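Local coordinates for uncharacterized protein Q99UF4 (PDB 3B2N) that probably acts as a DNA-binding response regulator of the LuxR family, its receiver domain taking a phosphate signal that controls transcription, at residues Ile8-Asp11 against Leu15-Ala18; Leu22-Leu25 against Glu30-Ala33; Leu44-Asn49 against Arg72-Asn77; Ile54-Met59 against Val104-Ser109. All coordinates share one frame; numbering follows the deposited sequence.

How the contacts relate
From the N terminus, contact 1 closes first, a short loop between the end of strand 4-9 and helix 13-26. Contact 2 follows in series and packs the end of that helix on strand 29-35, so the two tie together one beta-alpha-beta unit. They meet where I8 packs on I23 and I31. Contacts 3 and 4 are longer loops that cross, since 54-59 lies between 44-49 and 72-77. Contact 3 joins helix 38-48 to the turn that ends helix 64-73. Contact 4 links the loops after strands 52-55 and 102-105, which strand 79-84 separates in the sheet. It touches contact 1 through the salt bridge of E10 with K106, at the C-terminal ends of the strands.

Contact 1: residues Ile8-Asp11 against Leu15-Ala18; sequences IAED and LRQA
The side chains of E10 and R16 run past each other at a slant, with their aliphatic parts in contact. CG of E10 lies 3.7 Å from CB of R16, and CB of E10 is almost as near to it. The first torsion of E10 is 154°, which swings CG away from the backbone N and against the first turn of the helix. A bend at the next torsion then turns the carboxylate toward L15. There CD of E10 sits 3.9 Å from CD2 of L15, and the two side chains cross at about a right angle. R16 leaves the helix extended and bends only at its third torsion. Its CD passes 3.7 Å from O of E10, and NH1 donates to that same O at 2.9 Å. The N-H...O angle is 137°, and the oxygen stands 25° out of the guanidinium plane. This is the first beta-to-alpha connection of a beta-alpha-beta unit in a CheY-like receiver domain. The acidic residues after strand 4-9 line the end of the sheet where such domains are phosphorylated. NE of R16 pairs with D34, and NH1 also bonds to N13, so the guanidinium links the loop after strand 4-9 and the start of helix 13-26 to D34 near the end of neighbouring strand 29-35. The carboxylate of E10 is held at both oxygens, OE1 by K106 and OE2 by the backbone N of Q12. On the strand itself, CG2 of I8 reaches CG of R16 at 4.2 Å.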
loop_
_atom_site.group_PDB
_atom_site.type_symbol
_atom_site.label_atom_id
_atom_site.label_comp_id
_atom_site.label_asym_id
_atom_site.label_seq_id
_atom_site.Cartn_x
_atom_site.Cartn_y
_atom_site.Cartn_z
ATOM N N ILE A 8 3.926 -2.849 3.930
ATOM C CA ILE A 8 2.753 -3.485 3.352
ATOM C C ILE A 8 1.723 -3.645 4.414
ATOM O O ILE A 8 2.007 -4.222 5.476
ATOM C CB ILE A 8 3.046 -4.872 2.768
ATOM C CG1 ILE A 8 4.099 -4.722 1.651
ATOM C CG2 ILE A 8 1.670 -5.534 2.258
ATOM C CD1 ILE A 8 4.663 -6.031 1.157
ATOM N N ALA A 9 0.540 -3.088 4.181
ATOM C CA ALA A 9 -0.504 -3.294 5.187
ATOM C C ALA A 9 -1.623 -4.026 4.433
ATOM O O ALA A 9 -2.213 -3.479 3.483
ATOM C CB ALA A 9 -1.000 -1.932 5.759
ATOM N N GLU A 10 -1.930 -5.241 4.845
ATOM C CA GLU A 10 -2.926 -6.050 4.163
ATOM C C GLU A 10 -3.719 -6.937 5.154
ATOM O O GLU A 10 -3.151 -7.588 6.053
ATOM C CB GLU A 10 -2.247 -6.876 3.043
ATOM C CG GLU A 10 -2.982 -8.220 2.665
ATOM C CD GLU A 10 -4.351 -7.976 1.981
ATOM O OE1 GLU A 10 -4.473 -7.027 1.160
ATOM O OE2 GLU A 10 -5.319 -8.702 2.303
ATOM N N ASP A 11 -5.033 -6.956 4.999
ATOM C CA ASP A 11 -5.864 -7.595 6.003
ATOM C C ASP A 11 -5.642 -9.102 6.010
ATOM O O ASP A 11 -5.606 -9.705 7.038
ATOM C CB ASP A 11 -7.334 -7.311 5.711
ATOM C CG ASP A 11 -8.239 -7.842 6.807
ATOM O OD1 ASP A 11 -8.970 -8.792 6.540
ATOM O OD2 ASP A 11 -8.156 -7.380 7.962
ATOM N N LEU A 15 -2.252 -13.625 1.852
ATOM C CA LEU A 15 -1.828 -12.767 0.759
ATOM C C LEU A 15 -0.715 -11.819 1.240
ATOM O O LEU A 15 0.260 -11.553 0.496
ATOM C CB LEU A 15 -3.009 -11.939 0.180
ATOM C CG LEU A 15 -2.646 -10.867 -0.881
ATOM C CD1 LEU A 15 -2.052 -11.583 -2.108
ATOM C CD2 LEU A 15 -3.935 -10.136 -1.267
ATOM N N ARG A 16 -0.834 -11.318 2.487
ATOM C CA ARG A 16 0.149 -10.391 2.968
ATOM C C ARG A 16 1.579 -11.055 2.974
ATOM O O ARG A 16 2.538 -10.482 2.493
ATOM C CB ARG A 16 -0.164 -9.911 4.390
ATOM C CG ARG A 16 0.821 -8.789 4.799
ATOM C CD ARG A 16 0.479 -8.003 6.062
ATOM N NE ARG A 16 0.688 -8.810 7.250
ATOM C CZ ARG A 16 -0.263 -9.534 7.839
ATOM N NH1 ARG A 16 -1.550 -9.574 7.368
ATOM N NH2 ARG A 16 0.076 -10.212 8.924
ATOM N N GLN A 17 1.695 -12.228 3.576
ATOM C CA GLN A 17 2.973 -12.916 3.602
ATOM C C GLN A 17 3.450 -13.225 2.182
ATOM O O GLN A 17 4.635 -13.158 1.911
ATOM C CB GLN A 17 2.904 -14.217 4.439
ATOM C CG GLN A 17 2.636 -13.991 5.945
ATOM C CD GLN A 17 3.146 -12.629 6.487
ATOM O OE1 GLN A 17 4.369 -12.298 6.419
ATOM N NE2 GLN A 17 2.209 -11.841 7.031
ATOM N N ALA A 18 2.517 -13.553 1.283
ATOM C CA ALA A 18 2.874 -13.800 -0.124
ATOM C C ALA A 18 3.446 -12.534 -0.769
ATOM O O ALA A 18 4.432 -12.599 -1.537
ATOM C CB ALA A 18 1.666 -14.323 -0.946
#

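Contact 2: residues Leu22-Leu25 against Glu30-Ala33; sequences LIKL and EILA. With NA (sodium ion), chain B.
I31 meets K24 and I23 across the gap between helix and strand. The strand segment starts at E30, whose CA is 6.4 Å from CA of K24. The CB of E30 points away from the helix, and its backbone bonds to T4 and L6 of strand 4-9. I31 comes next and carries the contact. Its CB points at the helix, and its CG1 lies 3.7 Å from CG of K24. The lysine chain crosses the isoleucine at a slant, so CD of K24 also rests on that CG1, at 3.8 Å. With chi1 at -49°, CG1 of I31 stands opposite the carbonyl carbon, and the branch ends in CD1 beside CG2 of I23, at 4.2 Å. I23 is buried and also packs on L6 and I8 of strand 4-9, while K24 is exposed and covers I31 with the aliphatic part of its chain. At L32 and A33 the segment moves off: their side chains touch helix 38-48, at Y48 and L44. On the helix side, O of K24 binds a sodium ion at 2.2 Å. Two waters and O of G27 complete the ligands found, and the water nearer L25 donates to its O. The metal thus sits on backbone oxygens at the C-terminal end of helix 13-26. The I31 contact itself is the helix-on-sheet packing of a beta-alpha-beta crossover, here the one joining strands 4-9 and 29-35 of the receiver fold.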
loop_
_atom_site.group_PDB
_atom_site.type_symbol
_atom_site.label_atom_id
_atom_site.label_comp_id
_atom_site.label_asym_id
_atom_site.label_seq_id
_atom_site.Cartn_x
_atom_site.Cartn_y
_atom_site.Cartn_z
ATOM N N LEU A 22 7.100 -12.257 -2.332
ATOM C CA LEU A 22 7.167 -12.191 -3.815
ATOM C C LEU A 22 7.583 -10.816 -4.291
ATOM O O LEU A 22 8.320 -10.691 -5.256
ATOM C CB LEU A 22 5.819 -12.547 -4.447
ATOM C CG LEU A 22 5.496 -14.036 -4.340
ATOM C CD1 LEU A 22 4.085 -14.295 -4.806
ATOM C CD2 LEU A 22 6.504 -14.793 -5.185
ATOM N N ILE A 23 7.102 -9.767 -3.632
ATOM C CA ILE A 23 7.558 -8.444 -4.018
ATOM C C ILE A 23 9.095 -8.285 -3.978
ATOM O O ILE A 23 9.681 -7.700 -4.895
ATOM C CB ILE A 23 6.850 -7.320 -3.224
ATOM C CG1 ILE A 23 5.411 -7.182 -3.710
ATOM C CG2 ILE A 23 7.601 -5.975 -3.438
ATOM C CD1 ILE A 23 4.520 -6.295 -2.707
ATOM N N LYS A 24 9.743 -8.809 -2.941
ATOM C CA LYS A 24 11.185 -8.794 -2.862
ATOM C C LYS A 24 11.868 -9.598 -3.984
ATOM O O LYS A 24 12.956 -9.226 -4.420
ATOM C CB LYS A 24 11.666 -9.319 -1.509
ATOM C CG LYS A 24 11.673 -8.250 -0.428
ATOM C CD LYS A 24 12.253 -8.762 0.885
ATOM C CE LYS A 24 11.492 -9.992 1.408
ATOM N NZ LYS A 24 11.808 -10.181 2.860
ATOM N N LEU A 25 11.255 -10.695 -4.424
ATOM C CA LEU A 25 11.809 -11.504 -5.519
ATOM C C LEU A 25 11.532 -10.915 -6.924
ATOM O O LEU A 25 12.336 -11.113 -7.835
ATOM C CB LEU A 25 11.291 -12.931 -5.454
ATOM C CG LEU A 25 11.760 -13.767 -4.254
ATOM C CD1 LEU A 25 11.004 -15.051 -4.172
ATOM C CD2 LEU A 25 13.201 -14.048 -4.318
ATOM N N GLU A 30 13.195 -3.447 -0.525
ATOM C CA GLU A 30 13.314 -3.994 0.835
ATOM C C GLU A 30 12.032 -3.668 1.632
ATOM O O GLU A 30 11.536 -2.535 1.598
ATOM C CB GLU A 30 14.560 -3.445 1.524
ATOM C CG GLU A 30 14.496 -1.980 1.843
ATOM C CD GLU A 30 15.681 -1.503 2.671
ATOM O OE1 GLU A 30 16.147 -0.368 2.406
ATOM O OE2 GLU A 30 16.141 -2.246 3.580
ATOM N N ILE A 31 11.482 -4.681 2.295
ATOM C CA ILE A 31 10.245 -4.561 3.059
ATOM C C ILE A 31 10.648 -4.205 4.475
ATOM O O ILE A 31 11.293 -5.009 5.167
ATOM C CB ILE A 31 9.418 -5.897 3.091
ATOM C CG1 ILE A 31 9.228 -6.516 1.676
ATOM C CG2 ILE A 31 8.055 -5.693 3.768
ATOM C CD1 ILE A 31 8.598 -5.661 0.649
ATOM N N LEU A 32 10.272 -3.018 4.930
ATOM C CA LEU A 32 10.622 -2.594 6.291
ATOM C C LEU A 32 9.709 -3.159 7.390
ATOM O O LEU A 32 10.134 -3.317 8.527
ATOM C CB LEU A 32 10.637 -1.072 6.356
ATOM C CG LEU A 32 11.876 -0.244 6.101
ATOM C CD1 LEU A 32 12.925 -0.987 5.304
ATOM C CD2 LEU A 32 11.430 1.058 5.439
ATOM N N ALA A 33 8.443 -3.423 7.051
ATOM C CA ALA A 33 7.440 -3.819 8.036
ATOM C C ALA A 33 6.206 -4.288 7.281
ATOM O O ALA A 33 5.988 -3.828 6.169
ATOM C CB ALA A 33 7.070 -2.596 8.952
HETATM NA NA NA B . 14.687 -8.590 -5.680
HETATM O O HOH W 1 14.499 -9.504 -8.018
HETATM O O HOH W 2 15.232 -7.351 -3.403
#

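Contact 3: residues Leu44-Asn49 against Arg72-Asn77; sequences LIEEYN and RKKHLN
E46 has a first torsion of -67°, which puts CG opposite its carbonyl carbon, and beyond that the chain is extended, so its carboxylate reaches K74. K74 starts the same way but bends at its third and fourth torsions, the last being 114°, and this turns the amine toward the glutamate. NZ of K74 and OE1 of E46 form a salt bridge of 2.8 Å. The amine meets the oxygen nearly along its C-O axis, and the two chains cross at about a right angle. CE of K74 is also close to that oxygen, at 3.3 Å. NZ also forms a salt bridge with E70, its stronger partner. The two carboxylates probably keep the amine charged. Beside this pair, CG2 of I45 approaches CD1 of L76 at 4.3 Å. Helix 64-73 ends here in a Schellman motif. H75 has positive phi, and its N bonds to O of R72 at 2.9 Å. The turn sends the chain back so that L76 faces helix 38-48. I45 also packs on V67 and I71 of helix 64-73 and on I7 of strand 4-9, so the contact extends the packing of helices 38-48 and 64-73 side by side over the sheet.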
loop_
_atom_site.group_PDB
_atom_site.type_symbol
_atom_site.label_atom_id
_atom_site.label_comp_id
_atom_site.label_asym_id
_atom_site.label_seq_id
_atom_site.Cartn_x
_atom_site.Cartn_y
_atom_site.Cartn_z
ATOM N N LEU A 44 4.026 2.531 11.991
ATOM C CA LEU A 44 5.204 2.014 11.280
ATOM C C LEU A 44 5.683 3.003 10.202
ATOM O O LEU A 44 6.865 3.296 10.100
ATOM C CB LEU A 44 4.897 0.647 10.659
ATOM C CG LEU A 44 4.674 -0.454 11.688
ATOM C CD1 LEU A 44 3.837 -1.582 11.129
ATOM C CD2 LEU A 44 6.013 -0.961 12.180
ATOM N N ILE A 45 4.756 3.513 9.413
ATOM C CA ILE A 45 5.080 4.503 8.386
ATOM C C ILE A 45 5.808 5.734 8.961
ATOM O O ILE A 45 6.843 6.148 8.441
ATOM C CB ILE A 45 3.795 4.889 7.593
ATOM C CG1 ILE A 45 3.302 3.696 6.757
ATOM C CG2 ILE A 45 3.988 6.117 6.681
ATOM C CD1 ILE A 45 1.846 3.852 6.283
ATOM N N GLU A 46 5.287 6.307 10.043
ATOM C CA GLU A 46 5.955 7.460 10.671
ATOM C C GLU A 46 7.308 7.079 11.289
ATOM O O GLU A 46 8.269 7.832 11.189
ATOM C CB GLU A 46 5.056 8.144 11.709
ATOM C CG GLU A 46 3.848 8.800 11.101
ATOM C CD GLU A 46 2.813 9.216 12.133
ATOM O OE1 GLU A 46 2.169 10.272 11.912
ATOM O OE2 GLU A 46 2.645 8.498 13.159
ATOM N N GLU A 47 7.379 5.910 11.911
ATOM C CA GLU A 47 8.638 5.416 12.433
ATOM C C GLU A 47 9.689 5.201 11.328
ATOM O O GLU A 47 10.828 5.671 11.481
ATOM C CB GLU A 47 8.448 4.126 13.247
ATOM C CG GLU A 47 9.730 3.590 13.894
ATOM C CD GLU A 47 9.631 2.124 14.345
ATOM O OE1 GLU A 47 10.630 1.604 14.896
ATOM O OE2 GLU A 47 8.567 1.483 14.161
ATOM N N TYR A 48 9.321 4.506 10.239
ATOM C CA TYR A 48 10.324 4.043 9.244
ATOM C C TYR A 48 10.496 4.915 7.993
ATOM O O TYR A 48 11.483 4.750 7.270
ATOM C CB TYR A 48 10.060 2.603 8.790
ATOM C CG TYR A 48 10.335 1.547 9.823
ATOM C CD1 TYR A 48 11.650 1.152 10.115
ATOM C CD2 TYR A 48 9.278 0.920 10.507
ATOM C CE1 TYR A 48 11.903 0.171 11.078
ATOM C CE2 TYR A 48 9.505 -0.043 11.462
ATOM C CZ TYR A 48 10.823 -0.432 11.749
ATOM O OH TYR A 48 11.060 -1.409 12.700
ATOM N N ASN A 49 9.544 5.817 7.728
ATOM C CA ASN A 49 9.492 6.569 6.452
ATOM C C ASN A 49 9.798 5.762 5.146
ATOM O O ASN A 49 10.780 6.051 4.450
ATOM C CB ASN A 49 10.428 7.771 6.553
ATOM C CG ASN A 49 10.162 8.585 7.792
ATOM O OD1 ASN A 49 10.868 8.453 8.811
ATOM N ND2 ASN A 49 9.107 9.412 7.736
ATOM N N ARG A 72 -1.265 12.205 3.353
ATOM C CA ARG A 72 -1.367 13.415 2.524
ATOM C C ARG A 72 -1.528 14.664 3.386
ATOM O O ARG A 72 -0.850 15.631 3.143
ATOM C CB ARG A 72 -2.478 13.316 1.479
ATOM C CG ARG A 72 -2.234 12.195 0.481
ATOM C CD ARG A 72 -1.019 12.384 -0.397
ATOM N NE ARG A 72 -0.927 11.353 -1.433
ATOM C CZ ARG A 72 0.145 10.594 -1.649
ATOM N NH1 ARG A 72 0.115 9.677 -2.607
ATOM N NH2 ARG A 72 1.252 10.761 -0.915
ATOM N N LYS A 73 -2.371 14.617 4.420
ATOM C CA LYS A 73 -2.519 15.749 5.344
ATOM C C LYS A 73 -1.146 16.183 5.851
ATOM O O LYS A 73 -0.867 17.376 5.950
ATOM C CB LYS A 73 -3.456 15.416 6.528
ATOM C CG LYS A 73 -4.938 15.096 6.150
ATOM C CD LYS A 73 -5.836 16.331 5.816
ATOM C CE LYS A 73 -7.274 15.888 5.385
ATOM N NZ LYS A 73 -8.223 16.980 4.905
ATOM N N LYS A 74 -0.272 15.221 6.122
ATOM C CA LYS A 74 1.035 15.521 6.701
ATOM C C LYS A 74 2.124 15.746 5.680
ATOM O O LYS A 74 3.280 15.915 6.053
ATOM C CB LYS A 74 1.492 14.396 7.616
ATOM C CG LYS A 74 0.619 14.160 8.810
ATOM C CD LYS A 74 1.249 13.071 9.628
ATOM C CE LYS A 74 0.952 13.244 11.106
ATOM N NZ LYS A 74 0.103 12.118 11.572
ATOM N N HIS A 75 1.778 15.683 4.400
ATOM C CA HIS A 75 2.750 15.926 3.320
ATOM C C HIS A 75 3.989 15.038 3.356
ATOM O O HIS A 75 5.089 15.501 3.068
ATOM C CB HIS A 75 3.166 17.408 3.309
ATOM C CG HIS A 75 2.035 18.314 2.969
ATOM N ND1 HIS A 75 1.478 18.353 1.708
ATOM C CD2 HIS A 75 1.314 19.173 3.730
ATOM C CE1 HIS A 75 0.477 19.210 1.700
ATOM N NE2 HIS A 75 0.369 19.740 2.909
ATOM N N LEU A 76 3.809 13.779 3.718
ATOM C CA LEU A 76 4.910 12.855 3.763
ATOM C C LEU A 76 5.347 12.492 2.359
ATOM O O LEU A 76 4.524 12.355 1.452
ATOM C CB LEU A 76 4.507 11.601 4.525
ATOM C CG LEU A 76 4.047 11.786 5.969
ATOM C CD1 LEU A 76 3.793 10.407 6.618
ATOM C CD2 LEU A 76 5.055 12.658 6.758
ATOM N N ASN A 77 6.654 12.356 2.196
ATOM C CA ASN A 77 7.267 12.001 0.934
ATOM C C ASN A 77 7.170 10.476 0.647
ATOM O O ASN A 77 8.155 9.740 0.705
ATOM C CB ASN A 77 8.721 12.465 0.959
ATOM C CG ASN A 77 9.358 12.401 -0.380
ATOM O OD1 ASN A 77 8.696 12.600 -1.396
ATOM N ND2 ASN A 77 10.649 12.113 -0.410
#

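Contact 4: residues Ile54-Met59 against Val104-Ser109; sequences ILDIEM and VLKERS
D56 and K106 face each other at the carboxyl end of the parallel sheet. In the CheY-like receiver fold, an aspartate after the third strand is the usual phosphate acceptor and a lysine after the fifth strand its usual partner. D56 and K106 occupy positions consistent with those roles. The direct pair is long, with OD1 of D56 and NZ of K106 3.8 Å apart. A water closes the gap. It donates to OD1 of D56 at 2.6 Å and accepts from NZ of K106 at 2.8 Å. The two side chains cross at about a right angle. K106 is nearly straight beyond CG, with its third torsion at 180°, so the amine reaches from the loop after strand 102-105, across the end of strand 79-84. D56 has CG anti to the backbone N, chi1 -174°, which turns the carboxylate toward the lysine.

Further out, NZ of K106 forms a closer salt bridge with E10, and the lysine chain lies against L15 and T85. OD2 of D56 accepts from the backbone N of D11. OE1 of E10 also lies close to OD2 of D56. Strand 52-55 sits between strands 4-9 and 79-84, bonded to I7 and A9 on one side and to I81 and V83 on the other. On the other segment a type I turn from L105 to R108 carries K106, and N of R108 bonds to O of L105 at 3.0 Å. S109 then caps helix 110-121 with its side chain. OD1 of D56 also takes a weak bond from N of I57, 2.9 Å long with an N-H...O angle of 125°.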
loop_
_atom_site.group_PDB
_atom_site.type_symbol
_atom_site.label_atom_id
_atom_site.label_comp_id
_atom_site.label_asym_id
_atom_site.label_seq_id
_atom_site.Cartn_x
_atom_site.Cartn_y
_atom_site.Cartn_z
ATOM N N ILE A 54 2.037 -0.011 0.411
ATOM C CA ILE A 54 0.950 -0.765 -0.200
ATOM C C ILE A 54 -0.128 -0.947 0.871
ATOM O O ILE A 54 0.174 -1.461 1.973
ATOM C CB ILE A 54 1.490 -2.105 -0.705
ATOM C CG1 ILE A 54 2.658 -1.812 -1.666
ATOM C CG2 ILE A 54 0.487 -2.843 -1.455
ATOM C CD1 ILE A 54 3.277 -3.076 -2.211
ATOM N N LEU A 55 -1.359 -0.541 0.543
ATOM C CA LEU A 55 -2.404 -0.464 1.546
ATOM C C LEU A 55 -3.648 -1.160 1.013
ATOM O O LEU A 55 -4.137 -0.833 -0.096
ATOM C CB LEU A 55 -2.756 1.023 1.810
ATOM C CG LEU A 55 -2.142 1.905 2.898
ATOM C CD1 LEU A 55 -0.827 1.441 3.404
ATOM C CD2 LEU A 55 -2.058 3.326 2.441
ATOM N N ASP A 56 -4.136 -2.123 1.784
ATOM C CA ASP A 56 -5.474 -2.691 1.583
ATOM C C ASP A 56 -6.478 -1.604 2.064
ATOM O O ASP A 56 -6.089 -0.699 2.783
ATOM C CB ASP A 56 -5.558 -3.990 2.426
ATOM C CG ASP A 56 -6.834 -4.780 2.225
ATOM O OD1 ASP A 56 -7.607 -4.541 1.238
ATOM O OD2 ASP A 56 -7.084 -5.644 3.095
ATOM N N ILE A 57 -7.743 -1.663 1.648
ATOM C CA ILE A 57 -8.725 -0.684 2.133
ATOM C C ILE A 57 -9.307 -1.110 3.456
ATOM O O ILE A 57 -9.084 -0.485 4.468
ATOM C CB ILE A 57 -9.861 -0.462 1.169
ATOM C CG1 ILE A 57 -9.320 0.077 -0.152
ATOM C CG2 ILE A 57 -10.920 0.515 1.812
ATOM C CD1 ILE A 57 -10.389 0.552 -1.150
ATOM N N GLU A 58 -10.053 -2.186 3.483
ATOM C CA GLU A 58 -10.810 -2.432 4.676
ATOM C C GLU A 58 -9.972 -3.202 5.691
ATOM O O GLU A 58 -9.760 -4.391 5.524
ATOM C CB GLU A 58 -12.061 -3.204 4.291
ATOM C CG GLU A 58 -13.088 -3.368 5.372
ATOM C CD GLU A 58 -14.348 -3.910 4.747
ATOM O OE1 GLU A 58 -14.572 -3.553 3.560
ATOM O OE2 GLU A 58 -15.080 -4.693 5.411
ATOM N N MET A 59 -9.480 -2.508 6.716
ATOM C CA MET A 59 -8.574 -3.084 7.735
ATOM C C MET A 59 -9.049 -2.561 9.069
ATOM O O MET A 59 -9.727 -1.504 9.136
ATOM C CB MET A 59 -7.099 -2.665 7.544
ATOM C CG MET A 59 -6.354 -3.138 6.323
ATOM S SD MET A 59 -4.586 -2.634 6.297
ATOM C CE MET A 59 -4.605 -0.851 6.101
ATOM N N VAL A 104 -4.818 -0.488 -7.402
ATOM C CA VAL A 104 -4.622 -1.764 -8.082
ATOM C C VAL A 104 -5.618 -2.799 -7.564
ATOM O O VAL A 104 -5.695 -3.064 -6.341
ATOM C CB VAL A 104 -3.168 -2.244 -7.875
ATOM C CG1 VAL A 104 -2.937 -3.664 -8.459
ATOM C CG2 VAL A 104 -2.217 -1.245 -8.526
ATOM N N LEU A 105 -6.373 -3.390 -8.486
ATOM C CA LEU A 105 -7.300 -4.463 -8.122
ATOM C C LEU A 105 -6.560 -5.772 -7.952
ATOM O O LEU A 105 -5.617 -6.039 -8.688
ATOM C CB LEU A 105 -8.311 -4.658 -9.249
ATOM C CG LEU A 105 -9.769 -4.238 -9.207
ATOM C CD1 LEU A 105 -9.999 -2.960 -8.483
ATOM C CD2 LEU A 105 -10.253 -4.150 -10.643
ATOM N N LYS A 106 -7.040 -6.633 -7.050
ATOM C CA LYS A 106 -6.427 -7.971 -6.880
ATOM C C LYS A 106 -6.735 -8.938 -8.015
ATOM O O LYS A 106 -6.356 -10.102 -7.928
ATOM C CB LYS A 106 -6.768 -8.561 -5.499
ATOM C CG LYS A 106 -6.198 -7.622 -4.408
ATOM C CD LYS A 106 -6.447 -8.147 -3.014
ATOM C CE LYS A 106 -5.887 -7.225 -1.945
ATOM N NZ LYS A 106 -6.438 -7.694 -0.614
ATOM N N GLU A 107 -7.416 -8.443 -9.073
ATOM C CA GLU A 107 -7.407 -9.092 -10.397
ATOM C C GLU A 107 -6.034 -9.142 -11.085
ATOM O O GLU A 107 -5.813 -9.940 -12.007
ATOM C CB GLU A 107 -8.388 -8.386 -11.344
ATOM C CG GLU A 107 -9.797 -8.949 -11.229
ATOM C CD GLU A 107 -10.825 -8.147 -12.019
ATOM O OE1 GLU A 107 -12.021 -8.487 -11.913
ATOM O OE2 GLU A 107 -10.442 -7.191 -12.746
ATOM N N ARG A 108 -5.125 -8.275 -10.638
ATOM C CA ARG A 108 -3.766 -8.147 -11.178
ATOM C C ARG A 108 -2.871 -9.070 -10.414
ATOM O O ARG A 108 -3.140 -9.347 -9.240
ATOM C CB ARG A 108 -3.252 -6.693 -10.955
ATOM C CG ARG A 108 -4.158 -5.588 -11.535
ATOM C CD ARG A 108 -3.923 -5.375 -13.045
ATOM N NE ARG A 108 -4.572 -6.419 -13.811
ATOM C CZ ARG A 108 -5.883 -6.478 -14.072
ATOM N NH1 ARG A 108 -6.346 -7.504 -14.789
ATOM N NH2 ARG A 108 -6.736 -5.537 -13.619
ATOM N N SER A 109 -1.792 -9.526 -11.048
ATOM C CA SER A 109 -0.781 -10.329 -10.361
ATOM C C SER A 109 0.185 -9.451 -9.573
ATOM O O SER A 109 0.226 -8.232 -9.764
ATOM C CB SER A 109 0.039 -11.107 -11.393
ATOM O OG SER A 109 0.759 -10.199 -12.226
HETATM O O HOH W 3 -8.858 -6.209 -0.378
#